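CysE, serine acetyltransferase (Brucella abortus, PDB 4HZD) transfers an acetyl group from acetyl-coenzyme A to L-serine to give O-acetylserine, probably as the step that commits serine to cysteine biosynthesis. Local coordinates at residues P66-D71 with A139-S144; R145-S148 with T152-H155; H128-Y131 with D137-Y140; A60-H65 with G117-Q122; A54-I59 with Q75-M80. All blocks are in the same frame, centred on the assembly; numbering follows the deposited sequence.

In the fold
Contacts 3, 4 and 5 join helices of the N-terminal part, contact 1 sets the loop before helix 70-83 on helix 136-149, and contact 2 joins that bundle to the left-handed beta-helix. Contacts 4 and 5 share helix 51-63, and their centres lie about 9 Å apart; Ile59 of contact 5 packs on Gln122 of contact 4. Contacts 1 and 3 share Ala139 and Tyr140 on helix 136-149, which runs on into contact 2. There Asp153 accepts a probable hydrogen bond from Gln143 of contact 1, and Arg145 makes another to Leu63 O of contact 4. The side chain of Asp153 lies about 8 Å from a bound coenzyme A. Asp71, away from the touching residues of contact 1, binds a magnesium ion.

Contact 1. Residues P66-D71 with A139-S144; sequences PDVSAD and AYYLQS. With MG (magnesium ion), chain E.
One face of the Tyr141 ring carries Val68 CG2, a CH-pi contact with the methyl 3.8 Å from the ring centroid and 19° off the normal. Water 2 lies at the ring edge, in its plane, beside the hydroxyl; Phe40 of the second subunit meets the same tyrosine edge-to-face. Asp67 approaches obliquely, its CB 3.6 Å from Tyr141 OH. The tyrosine reaches this loop because its CG is anti to the backbone N (chi1 -179°), which sends the ring outward from helix 136-149. Val68 suits the spot: a branched, apolar side chain can lay one methyl on the ring, coming from the opposite direction.

Two waters serve the phenol. Water 1 donates to both Tyr141 OH, at 2.7 Å, and Asp67 OD2, while water 2 accepts from Tyr141 OH and passes a hydrogen on to Val68 O, also at 2.7 Å. Asp67 OD2 has a stronger partner in Arg58 of the second subunit. Farther along, Asp71 OD2 binds a magnesium ion at 2.4 Å. The phenol thus both gives and receives a hydrogen bond: at this subunit interface two waters satisfy the hydroxyl while one ring face carries the Val68 methyl.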
# COMPACT_ATOMS: atom_id res chain seq x y z
N PRO A 66 -2.22 -7.15 0.76
CA PRO A 66 -3.60 -6.74 1.06
C PRO A 66 -4.52 -7.95 1.36
O PRO A 66 -5.45 -7.84 2.16
CB PRO A 66 -4.04 -5.95 -0.20
CG PRO A 66 -2.82 -5.84 -1.09
CD PRO A 66 -1.63 -6.38 -0.35
N ASP A 67 -4.22 -9.12 0.77
CA ASP A 67 -5.06 -10.31 0.97
C ASP A 67 -5.08 -10.83 2.41
O ASP A 67 -6.11 -11.24 2.89
CB ASP A 67 -4.57 -11.44 0.09
CG ASP A 67 -5.02 -11.30 -1.34
OD1 ASP A 67 -6.16 -10.84 -1.62
OD2 ASP A 67 -4.21 -11.70 -2.19
N VAL A 68 -3.92 -10.85 3.05
CA VAL A 68 -3.80 -11.23 4.47
C VAL A 68 -2.63 -10.40 5.02
O VAL A 68 -1.48 -10.57 4.56
CB VAL A 68 -3.46 -12.72 4.72
CG1 VAL A 68 -3.29 -12.96 6.23
CG2 VAL A 68 -4.46 -13.68 4.11
N SER A 69 -2.91 -9.49 5.96
CA SER A 69 -1.90 -8.52 6.40
C SER A 69 -0.69 -9.15 7.12
O SER A 69 -0.81 -10.19 7.73
CB SER A 69 -2.53 -7.47 7.32
OG SER A 69 -2.98 -8.13 8.50
N ALA A 70 0.45 -8.47 7.07
CA ALA A 70 1.57 -8.80 7.93
C ALA A 70 1.12 -8.99 9.35
O ALA A 70 1.57 -9.92 9.97
CB ALA A 70 2.64 -7.72 7.86
N ASP A 71 0.23 -8.14 9.87
CA ASP A 71 -0.22 -8.27 11.25
C ASP A 71 -0.86 -9.60 11.59
O ASP A 71 -0.59 -10.19 12.65
CB ASP A 71 -1.21 -7.13 11.60
CG ASP A 71 -0.57 -5.79 11.41
OD1 ASP A 71 0.03 -5.27 12.39
OD2 ASP A 71 -0.60 -5.32 10.25
N ALA A 139 -2.63 -22.74 6.16
CA ALA A 139 -1.39 -23.41 5.77
C ALA A 139 -1.14 -23.30 4.25
O ALA A 139 -0.03 -22.96 3.82
CB ALA A 139 -1.41 -24.87 6.24
N TYR A 140 -2.17 -23.52 3.44
CA TYR A 140 -2.00 -23.45 1.98
C TYR A 140 -1.72 -22.02 1.56
O TYR A 140 -0.95 -21.77 0.61
CB TYR A 140 -3.24 -23.96 1.23
CG TYR A 140 -3.55 -25.44 1.35
CD1 TYR A 140 -2.53 -26.41 1.45
CD2 TYR A 140 -4.88 -25.89 1.35
CE1 TYR A 140 -2.85 -27.77 1.57
CE2 TYR A 140 -5.19 -27.23 1.45
CZ TYR A 140 -4.19 -28.17 1.56
OH TYR A 140 -4.57 -29.50 1.67
N TYR A 141 -2.33 -21.07 2.26
CA TYR A 141 -2.08 -19.68 1.97
C TYR A 141 -0.61 -19.34 2.18
O TYR A 141 0.00 -18.63 1.38
CB TYR A 141 -3.01 -18.71 2.77
CG TYR A 141 -2.71 -17.30 2.40
CD1 TYR A 141 -3.26 -16.74 1.25
CD2 TYR A 141 -1.79 -16.54 3.14
CE1 TYR A 141 -2.95 -15.45 0.87
CE2 TYR A 141 -1.48 -15.23 2.75
CZ TYR A 141 -2.05 -14.70 1.61
OH TYR A 141 -1.77 -13.43 1.20
N LEU A 142 -0.05 -19.76 3.30
CA LEU A 142 1.36 -19.53 3.53
C LEU A 142 2.27 -20.22 2.47
O LEU A 142 3.24 -19.62 1.93
CB LEU A 142 1.72 -20.04 4.95
CG LEU A 142 1.19 -19.17 6.10
CD1 LEU A 142 1.34 -19.94 7.41
CD2 LEU A 142 1.94 -17.84 6.14
N GLN A 143 1.96 -21.48 2.17
CA GLN A 143 2.68 -22.24 1.13
C GLN A 143 2.65 -21.47 -0.19
O GLN A 143 3.68 -21.33 -0.86
CB GLN A 143 2.06 -23.63 0.89
CG GLN A 143 2.68 -24.38 -0.30
CD GLN A 143 1.88 -25.61 -0.71
OE1 GLN A 143 0.75 -25.82 -0.26
NE2 GLN A 143 2.49 -26.47 -1.54
N SER A 144 1.48 -20.94 -0.51
CA SER A 144 1.26 -20.18 -1.75
C SER A 144 2.04 -18.91 -1.75
O SER A 144 2.72 -18.56 -2.76
CB SER A 144 -0.25 -19.87 -1.93
OG SER A 144 -0.43 -19.05 -3.07
MG MG E . 0.90 -3.81 9.19
O HOH W 1 -2.05 -12.79 -1.39
O HOH W 2 -0.08 -12.33 3.04
O HOH W 3 2.84 -5.18 10.24
O HOH W 4 2.24 -2.21 9.07

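Contact 2. Residues R145-S148 with T152-H155; sequences RSSS and TDIH
Ser146 and Ser147, near the end of helix 136-149, face Thr152 and Asp153 where the chain enters the left-handed beta-helix; strand 152-154 is an edge strand of one parallel sheet, within this chain. The chain turns back sharply between them, bringing the CA atoms of Ser147 and Asp153 within 4.5 Å. The two neighbouring serines address different residues of the strand.

Ser146 and Thr152 meet hydroxyl to hydroxyl: Thr152 OG1 donates a hydrogen bond to Ser146 OG at 2.8 Å. With chi1 at 50°, the threonine oxygen lies between its backbone N and carbonyl carbon, turned to the helix. Small hydroxyl side chains let helix and strand come close, and Ser146 and Thr152 still share a hydrogen bond; Ala120 and Thr123 of helix 116-132 close over Ser146.

Ser147 OG instead lies alongside Asp153 CB, at 3.6 Å, and reaches the carboxylate through water 5. It also receives a hydrogen bond from Lys116 of the second subunit. Asp153 has its CG anti to the backbone N (chi1 173°) and is held from two directions: OD1 by Gln143, and OD2 by His168 ND1 of the second subunit. That histidine lines a coenzyme A pocket, so the pair is consistent with the His-Asp pair used by serine acetyltransferases, here built across a subunit boundary. Water 5 completes the bridge, accepting from Ser147 OG at 2.6 Å and donating to Asp153 OD2 at 2.8 Å.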
# COMPACT_ATOMS: atom_id res chain seq x y z
N ARG A 145 1.98 -18.19 -0.63
CA ARG A 145 2.72 -16.94 -0.54
C ARG A 145 4.25 -17.18 -0.53
O ARG A 145 5.02 -16.45 -1.16
CB ARG A 145 2.25 -16.16 0.69
CG ARG A 145 2.77 -14.75 0.69
CD ARG A 145 1.93 -13.79 -0.16
NE ARG A 145 2.55 -12.51 0.08
CZ ARG A 145 2.95 -11.65 -0.84
NH1 ARG A 145 2.76 -11.87 -2.14
NH2 ARG A 145 3.53 -10.54 -0.44
N SER A 146 4.69 -18.25 0.15
CA SER A 146 6.12 -18.59 0.16
C SER A 146 6.58 -18.98 -1.24
O SER A 146 7.64 -18.52 -1.70
CB SER A 146 6.46 -19.67 1.20
OG SER A 146 7.81 -20.09 1.09
N SER A 147 5.76 -19.78 -1.94
CA SER A 147 6.13 -20.13 -3.32
C SER A 147 6.34 -18.87 -4.16
O SER A 147 7.27 -18.80 -4.97
CB SER A 147 5.07 -21.02 -3.98
OG SER A 147 5.58 -21.50 -5.21
N SER A 148 5.48 -17.87 -3.98
CA SER A 148 5.50 -16.66 -4.85
C SER A 148 6.61 -15.68 -4.47
O SER A 148 7.23 -15.07 -5.34
CB SER A 148 4.13 -15.96 -4.87
OG SER A 148 4.28 -14.64 -5.36
N THR A 152 9.95 -20.90 -2.99
CA THR A 152 10.13 -22.18 -2.31
C THR A 152 8.73 -22.74 -2.14
O THR A 152 7.89 -22.17 -1.43
CB THR A 152 10.80 -22.00 -0.92
OG1 THR A 152 10.11 -20.98 -0.21
CG2 THR A 152 12.26 -21.52 -1.06
N ASP A 153 8.46 -23.83 -2.85
CA ASP A 153 7.13 -24.47 -2.81
C ASP A 153 7.28 -25.71 -1.92
O ASP A 153 7.77 -26.78 -2.36
CB ASP A 153 6.62 -24.77 -4.23
CG ASP A 153 5.35 -25.57 -4.24
OD1 ASP A 153 5.01 -26.04 -3.14
OD2 ASP A 153 4.68 -25.71 -5.30
N ILE A 154 6.92 -25.56 -0.66
CA ILE A 154 7.05 -26.64 0.33
C ILE A 154 5.66 -27.02 0.82
O ILE A 154 4.95 -26.18 1.40
CB ILE A 154 7.95 -26.21 1.51
CG1 ILE A 154 9.29 -25.67 0.99
CG2 ILE A 154 8.14 -27.36 2.49
CD1 ILE A 154 10.24 -25.05 2.01
N HIS A 155 5.25 -28.27 0.58
CA HIS A 155 3.96 -28.70 1.08
C HIS A 155 3.92 -28.67 2.60
O HIS A 155 4.87 -29.10 3.25
CB HIS A 155 3.60 -30.09 0.57
CG HIS A 155 2.15 -30.43 0.80
ND1 HIS A 155 1.66 -30.79 2.01
CD2 HIS A 155 1.06 -30.42 -0.07
CE1 HIS A 155 0.34 -31.02 1.90
NE2 HIS A 155 -0.01 -30.81 0.63
O HOH W 5 4.26 -23.27 -6.60

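Contact 3. Residues H128-Y131 with D137-Y140; sequences HWLY and DFAY
Ala139 CB is the small bump at the middle of this contact, set against the roots of two neighbouring side chains: Tyr131 CB lies 3.8 Å from it and Leu130 CB 4.2 Å. Alanine suits the place because a single methyl lets helices 116-132 and 136-149 come close, with the CA atoms of Tyr131 and Ala139 5.4 Å apart.

Larger groups fill in around this close approach. Leu130 pushes one methyl, CD1, into the angle where Phe138 leaves its helix, touching CB, CG and CD1, the last at 3.6 Å. The leucine has CG anti to its carbonyl carbon (chi1 -69°), which turns its branched end to the phenylalanine, and the two side chains cross obliquely. On the flank beyond Ala139, Tyr131 and Tyr140 meet near their outer ends. Tyr140 OH comes in the plane of the Tyr131 ring, at its edge, 3.8 Å from CE1, so the rings touch without stacking.

Leu142 adds a further apolar side chain against Leu130, and Tyr140 turns to Tyr105 of the second subunit. Two antiparallel helices joined by a short turn and packed through an alanine make an alpha-alpha hairpin, here within the helical part that precedes the beta-helix.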
# COMPACT_ATOMS: atom_id res chain seq x y z
N HIS A 128 3.20 -25.73 8.72
CA HIS A 128 3.15 -27.14 9.13
C HIS A 128 2.32 -27.30 10.40
O HIS A 128 1.45 -28.16 10.50
CB HIS A 128 4.57 -27.70 9.31
CG HIS A 128 4.61 -29.17 9.71
ND1 HIS A 128 4.32 -30.18 8.84
CD2 HIS A 128 4.94 -29.79 10.93
CE1 HIS A 128 4.44 -31.37 9.48
NE2 HIS A 128 4.82 -31.13 10.76
N TRP A 129 2.63 -26.47 11.39
CA TRP A 129 1.84 -26.41 12.62
C TRP A 129 0.34 -26.14 12.35
O TRP A 129 -0.57 -26.86 12.87
CB TRP A 129 2.48 -25.37 13.55
CG TRP A 129 1.74 -25.24 14.86
CD1 TRP A 129 1.63 -26.20 15.88
CD2 TRP A 129 0.90 -24.12 15.30
NE1 TRP A 129 0.84 -25.72 16.90
CE2 TRP A 129 0.36 -24.49 16.61
CE3 TRP A 129 0.55 -22.89 14.75
CZ2 TRP A 129 -0.47 -23.65 17.31
CZ3 TRP A 129 -0.27 -22.04 15.47
CH2 TRP A 129 -0.77 -22.41 16.73
N LEU A 130 0.06 -25.09 11.57
CA LEU A 130 -1.32 -24.73 11.18
C LEU A 130 -2.03 -25.92 10.54
O LEU A 130 -3.19 -26.20 10.86
CB LEU A 130 -1.34 -23.52 10.21
CG LEU A 130 -0.90 -22.23 10.91
CD1 LEU A 130 -0.79 -21.09 9.92
CD2 LEU A 130 -1.87 -21.84 12.02
N TYR A 131 -1.33 -26.61 9.63
CA TYR A 131 -1.89 -27.74 8.88
C TYR A 131 -2.30 -28.85 9.86
O TYR A 131 -3.42 -29.36 9.79
CB TYR A 131 -0.89 -28.23 7.83
CG TYR A 131 -1.37 -29.30 6.86
CD1 TYR A 131 -2.16 -28.98 5.75
CD2 TYR A 131 -1.03 -30.64 7.04
CE1 TYR A 131 -2.58 -29.95 4.87
CE2 TYR A 131 -1.44 -31.63 6.15
CZ TYR A 131 -2.21 -31.28 5.07
OH TYR A 131 -2.59 -32.26 4.15
N ASP A 137 -6.48 -24.06 5.24
CA ASP A 137 -6.44 -22.89 4.39
C ASP A 137 -5.34 -21.95 4.77
O ASP A 137 -4.62 -21.51 3.89
CB ASP A 137 -7.79 -22.20 4.27
CG ASP A 137 -8.65 -22.92 3.33
OD1 ASP A 137 -8.55 -22.65 2.12
OD2 ASP A 137 -9.34 -23.86 3.77
N PHE A 138 -5.19 -21.67 6.07
CA PHE A 138 -4.09 -20.81 6.47
C PHE A 138 -2.78 -21.44 5.96
O PHE A 138 -1.92 -20.75 5.40
CB PHE A 138 -4.05 -20.59 7.98
CG PHE A 138 -3.55 -19.21 8.37
CD1 PHE A 138 -2.36 -18.69 7.82
CD2 PHE A 138 -4.24 -18.44 9.29
CE1 PHE A 138 -1.90 -17.43 8.16
CE2 PHE A 138 -3.80 -17.17 9.63
CZ PHE A 138 -2.61 -16.68 9.09
N ALA A 139 -2.63 -22.74 6.16
CA ALA A 139 -1.39 -23.41 5.77
C ALA A 139 -1.14 -23.30 4.25
O ALA A 139 -0.03 -22.96 3.82
CB ALA A 139 -1.41 -24.87 6.24
N TYR A 140 -2.17 -23.52 3.44
CA TYR A 140 -2.00 -23.45 1.98
C TYR A 140 -1.72 -22.02 1.56
O TYR A 140 -0.95 -21.77 0.61
CB TYR A 140 -3.24 -23.96 1.23
CG TYR A 140 -3.55 -25.44 1.35
CD1 TYR A 140 -2.53 -26.41 1.45
CD2 TYR A 140 -4.88 -25.89 1.35
CE1 TYR A 140 -2.85 -27.77 1.57
CE2 TYR A 140 -5.19 -27.23 1.45
CZ TYR A 140 -4.19 -28.17 1.56
OH TYR A 140 -4.57 -29.50 1.67

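Contact 4. Residues A60-H65 with G117-Q122; sequences AERLGH and GFHAIQ
Arg62 NH1 donates a hydrogen bond to His119 ND1 at 2.8 Å, a polar link between helices 51-63 and 116-132. The bond is nearly straight, with an N-H...N angle of 163°, and it lies in the plane of both groups, though guanidinium and imidazole are turned 89° against each other. Edge thus meets edge at a right angle. Arg62 CD also comes alongside the ring, 3.4 Å from His119 ND1, so the aliphatic part of the arginine packs where its nitrogen bonds.

A bend at chi3 (80°) folds the end of the arginine chain round to bring NH1 onto the nitrogen. An arginine suits this place, being long enough to span helices whose CA atoms at Arg62 and His119 are 8.7 Å apart.

In the next shell, His119 NE2 is hydrogen-bonded to Val112 O, which fixes the rotation of the ring from its other nitrogen. Arg58 and Ile59 pack on the histidine, and Phe150 on the arginine, which also touches Ser144 of the fourth subunit. A carbonyl at NE2 calls for a hydrogen there, while ND1 accepts from the arginine; the histidine is therefore probably neutral, with its proton on NE2, and a nearby guanidinium charge would discourage a second one.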
# COMPACT_ATOMS: atom_id res chain seq x y z
N ALA A 60 6.79 -11.90 8.60
CA ALA A 60 5.46 -11.35 8.43
C ALA A 60 5.42 -10.21 7.39
O ALA A 60 4.52 -10.20 6.55
CB ALA A 60 4.82 -10.96 9.77
N GLU A 61 6.41 -9.32 7.43
CA GLU A 61 6.49 -8.15 6.53
C GLU A 61 6.79 -8.58 5.10
O GLU A 61 6.26 -8.00 4.16
CB GLU A 61 7.58 -7.13 6.96
CG GLU A 61 7.25 -6.33 8.24
CD GLU A 61 5.91 -5.62 8.19
OE1 GLU A 61 5.74 -4.76 7.32
OE2 GLU A 61 5.01 -5.96 8.98
N ARG A 62 7.62 -9.61 4.94
CA ARG A 62 7.90 -10.12 3.59
C ARG A 62 6.66 -10.79 2.98
O ARG A 62 6.37 -10.60 1.79
CB ARG A 62 9.12 -11.07 3.62
CG ARG A 62 10.40 -10.41 4.16
CD ARG A 62 11.62 -11.22 3.70
NE ARG A 62 11.91 -10.87 2.32
CZ ARG A 62 12.91 -11.36 1.56
NH1 ARG A 62 13.70 -12.33 2.00
NH2 ARG A 62 13.08 -10.89 0.34
N LEU A 63 5.91 -11.51 3.79
CA LEU A 63 4.73 -12.26 3.27
C LEU A 63 3.48 -11.40 3.25
O LEU A 63 2.52 -11.71 2.52
CB LEU A 63 4.49 -13.51 4.15
CG LEU A 63 5.64 -14.52 4.26
CD1 LEU A 63 5.35 -15.52 5.37
CD2 LEU A 63 5.87 -15.19 2.91
N GLY A 64 3.44 -10.36 4.07
CA GLY A 64 2.26 -9.46 4.09
C GLY A 64 1.76 -9.00 2.72
O GLY A 64 2.56 -8.71 1.84
N HIS A 65 0.43 -8.96 2.55
CA HIS A 65 -0.26 -8.57 1.30
C HIS A 65 -1.64 -8.02 1.63
O HIS A 65 -2.20 -8.40 2.64
CB HIS A 65 -0.43 -9.82 0.44
CG HIS A 65 -0.86 -9.53 -0.96
ND1 HIS A 65 -2.14 -9.44 -1.30
CD2 HIS A 65 -0.12 -9.28 -2.12
CE1 HIS A 65 -2.25 -9.13 -2.61
NE2 HIS A 65 -1.01 -9.05 -3.11
N GLY A 117 15.93 -18.25 1.92
CA GLY A 117 15.92 -19.66 2.36
C GLY A 117 15.58 -19.79 3.84
O GLY A 117 14.71 -20.59 4.23
N PHE A 118 16.23 -18.98 4.68
CA PHE A 118 15.94 -18.98 6.11
C PHE A 118 14.48 -18.53 6.37
O PHE A 118 13.77 -19.14 7.17
CB PHE A 118 16.94 -18.07 6.87
CG PHE A 118 16.59 -17.88 8.30
CD1 PHE A 118 16.92 -18.85 9.24
CD2 PHE A 118 15.94 -16.71 8.74
CE1 PHE A 118 16.59 -18.68 10.58
CE2 PHE A 118 15.62 -16.53 10.08
CZ PHE A 118 15.93 -17.52 11.00
N HIS A 119 14.02 -17.49 5.67
CA HIS A 119 12.63 -17.03 5.82
C HIS A 119 11.67 -18.13 5.40
O HIS A 119 10.65 -18.38 6.07
CB HIS A 119 12.36 -15.77 5.01
CG HIS A 119 13.26 -14.61 5.37
ND1 HIS A 119 13.73 -13.75 4.46
CD2 HIS A 119 13.82 -14.25 6.58
CE1 HIS A 119 14.52 -12.85 5.07
NE2 HIS A 119 14.57 -13.16 6.37
N ALA A 120 11.98 -18.83 4.30
CA ALA A 120 11.10 -19.95 3.89
C ALA A 120 11.03 -21.06 4.91
O ALA A 120 10.00 -21.70 5.07
CB ALA A 120 11.51 -20.51 2.55
N ILE A 121 12.15 -21.38 5.55
CA ILE A 121 12.13 -22.51 6.47
C ILE A 121 11.14 -22.26 7.61
O ILE A 121 10.31 -23.14 7.95
CB ILE A 121 13.52 -22.81 7.04
CG1 ILE A 121 14.41 -23.48 5.99
CG2 ILE A 121 13.44 -23.78 8.21
CD1 ILE A 121 15.89 -23.32 6.36
N GLN A 122 11.23 -21.08 8.20
CA GLN A 122 10.35 -20.73 9.34
C GLN A 122 8.90 -20.57 8.89
O GLN A 122 7.97 -20.93 9.61
CB GLN A 122 10.87 -19.49 10.09
CG GLN A 122 12.38 -19.44 10.28
CD GLN A 122 12.97 -20.76 10.81
OE1 GLN A 122 12.30 -21.53 11.52
NE2 GLN A 122 14.23 -20.99 10.50

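Contact 5. Residues A54-I59 with Q75-M80; sequences AVMHRI and QTFDTM
Helices 51-63 and 70-83 form an antiparallel pair in the N-terminal helical domain, and Met56 and Phe77 pack at its middle. The axes of the two segments pass 9.7 Å apart, their directions 144° from each other, and the CA atoms of Met56 and Phe77 are 6.2 Å apart.

Met56 slides past Phe77 in the opposite direction. Its CG rests 3.7 Å from Phe77 CG, and its sulfur SD lies 3.7 Å from Phe77 CB. From the ring centroid SD is 5.1 Å away and 54° off the normal, an oblique Met-aromatic contact rather than one squarely over the face. An extended chi2 (-178°) carries the sulfur past the ring to the root of Phe77, near its CB and backbone C. Methionine suits this seam, since its unbranched, polarisable chain can follow an aromatic side chain closely.

Ile59, one turn further on, fills the other end of the ring. Its CG2 meets the edge, 3.8 Å from Phe77 CE2, and its CD1 is close to CZ, the two side chains crossing at about a right angle. The branched isoleucine can touch two ring carbons at once.

Beyond the pair, Trp87 of helix 87-101 meets Phe77 and packs on Met56, while Ile59 leans on Gln122 and Thr123 of helix 116-132. At the outer side Gln75 bonds to Ala43 and Asn47 of the third subunit. Apolar side chains meshed between antiparallel neighbours, with further helices closing over them, are typical of an alpha-helical bundle core.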
# COMPACT_ATOMS: atom_id res chain seq x y z
N ALA A 54 11.79 -10.46 16.34
CA ALA A 54 12.42 -9.93 15.12
C ALA A 54 12.19 -10.81 13.86
O ALA A 54 11.91 -10.26 12.76
CB ALA A 54 13.92 -9.74 15.34
N VAL A 55 12.39 -12.13 14.01
CA VAL A 55 12.26 -13.14 12.92
C VAL A 55 10.81 -13.17 12.48
O VAL A 55 10.51 -13.04 11.26
CB VAL A 55 12.77 -14.58 13.35
CG1 VAL A 55 12.42 -15.70 12.35
CG2 VAL A 55 14.29 -14.59 13.56
N MET A 56 9.89 -13.29 13.43
CA MET A 56 8.44 -13.25 13.09
C MET A 56 8.05 -11.98 12.37
O MET A 56 7.31 -12.04 11.37
CB MET A 56 7.56 -13.42 14.34
CG MET A 56 7.78 -14.77 14.99
SD MET A 56 6.78 -15.13 16.45
CE MET A 56 6.86 -13.58 17.33
N HIS A 57 8.55 -10.83 12.86
CA HIS A 57 8.28 -9.56 12.22
C HIS A 57 8.85 -9.47 10.81
O HIS A 57 8.13 -9.12 9.88
CB HIS A 57 8.79 -8.40 13.05
CG HIS A 57 8.66 -7.07 12.37
ND1 HIS A 57 7.66 -6.21 12.64
CD2 HIS A 57 9.45 -6.45 11.43
CE1 HIS A 57 7.80 -5.10 11.91
NE2 HIS A 57 8.89 -5.24 11.16
N ARG A 58 10.14 -9.77 10.64
CA ARG A 58 10.73 -9.80 9.29
C ARG A 58 9.92 -10.65 8.32
O ARG A 58 9.56 -10.20 7.20
CB ARG A 58 12.16 -10.33 9.33
CG ARG A 58 12.82 -10.35 7.96
CD ARG A 58 13.29 -8.94 7.60
NE ARG A 58 13.51 -8.70 6.18
CZ ARG A 58 12.66 -8.03 5.39
NH1 ARG A 58 11.51 -7.62 5.86
NH2 ARG A 58 12.97 -7.81 4.11
N ILE A 59 9.58 -11.87 8.75
CA ILE A 59 8.93 -12.80 7.85
C ILE A 59 7.51 -12.35 7.56
O ILE A 59 7.07 -12.39 6.41
CB ILE A 59 8.96 -14.24 8.38
CG1 ILE A 59 10.41 -14.75 8.45
CG2 ILE A 59 8.21 -15.12 7.39
CD1 ILE A 59 10.52 -16.11 9.10
N GLN A 75 0.73 -12.17 14.26
CA GLN A 75 -0.09 -12.67 15.36
C GLN A 75 -0.23 -14.21 15.34
O GLN A 75 -0.25 -14.85 16.40
CB GLN A 75 -1.50 -12.02 15.34
CG GLN A 75 -1.53 -10.50 15.54
CD GLN A 75 -2.88 -9.88 15.17
OE1 GLN A 75 -3.75 -10.52 14.58
NE2 GLN A 75 -3.08 -8.61 15.56
N THR A 76 -0.36 -14.77 14.13
CA THR A 76 -0.41 -16.22 13.95
C THR A 76 0.96 -16.88 14.29
O THR A 76 0.99 -17.83 15.07
CB THR A 76 -0.95 -16.57 12.54
OG1 THR A 76 -2.14 -15.82 12.34
CG2 THR A 76 -1.25 -18.07 12.42
N PHE A 77 2.06 -16.39 13.72
CA PHE A 77 3.41 -16.70 14.25
C PHE A 77 3.54 -16.70 15.79
O PHE A 77 4.05 -17.65 16.36
CB PHE A 77 4.45 -15.75 13.68
CG PHE A 77 5.35 -16.36 12.65
CD1 PHE A 77 6.11 -17.49 12.96
CD2 PHE A 77 5.46 -15.79 11.38
CE1 PHE A 77 6.95 -18.06 12.00
CE2 PHE A 77 6.30 -16.35 10.42
CZ PHE A 77 7.05 -17.48 10.74
N ASP A 78 3.07 -15.63 16.45
CA ASP A 78 3.05 -15.55 17.92
C ASP A 78 2.36 -16.78 18.55
O ASP A 78 2.84 -17.30 19.54
CB ASP A 78 2.29 -14.32 18.43
CG ASP A 78 2.99 -12.98 18.14
OD1 ASP A 78 4.23 -12.92 18.14
OD2 ASP A 78 2.27 -11.97 17.97
N THR A 79 1.20 -17.16 18.01
CA THR A 79 0.43 -18.33 18.44
C THR A 79 1.25 -19.65 18.29
O THR A 79 1.31 -20.48 19.22
CB THR A 79 -0.93 -18.44 17.68
OG1 THR A 79 -1.75 -17.32 18.03
CG2 THR A 79 -1.68 -19.65 18.11
N MET A 80 1.92 -19.80 17.13
CA MET A 80 2.82 -20.93 16.89
C MET A 80 3.95 -21.01 17.95
O MET A 80 4.16 -22.05 18.55
CB MET A 80 3.35 -20.91 15.46
CG MET A 80 4.10 -22.17 15.05
SD MET A 80 5.84 -21.98 15.41
CE MET A 80 6.32 -21.24 13.85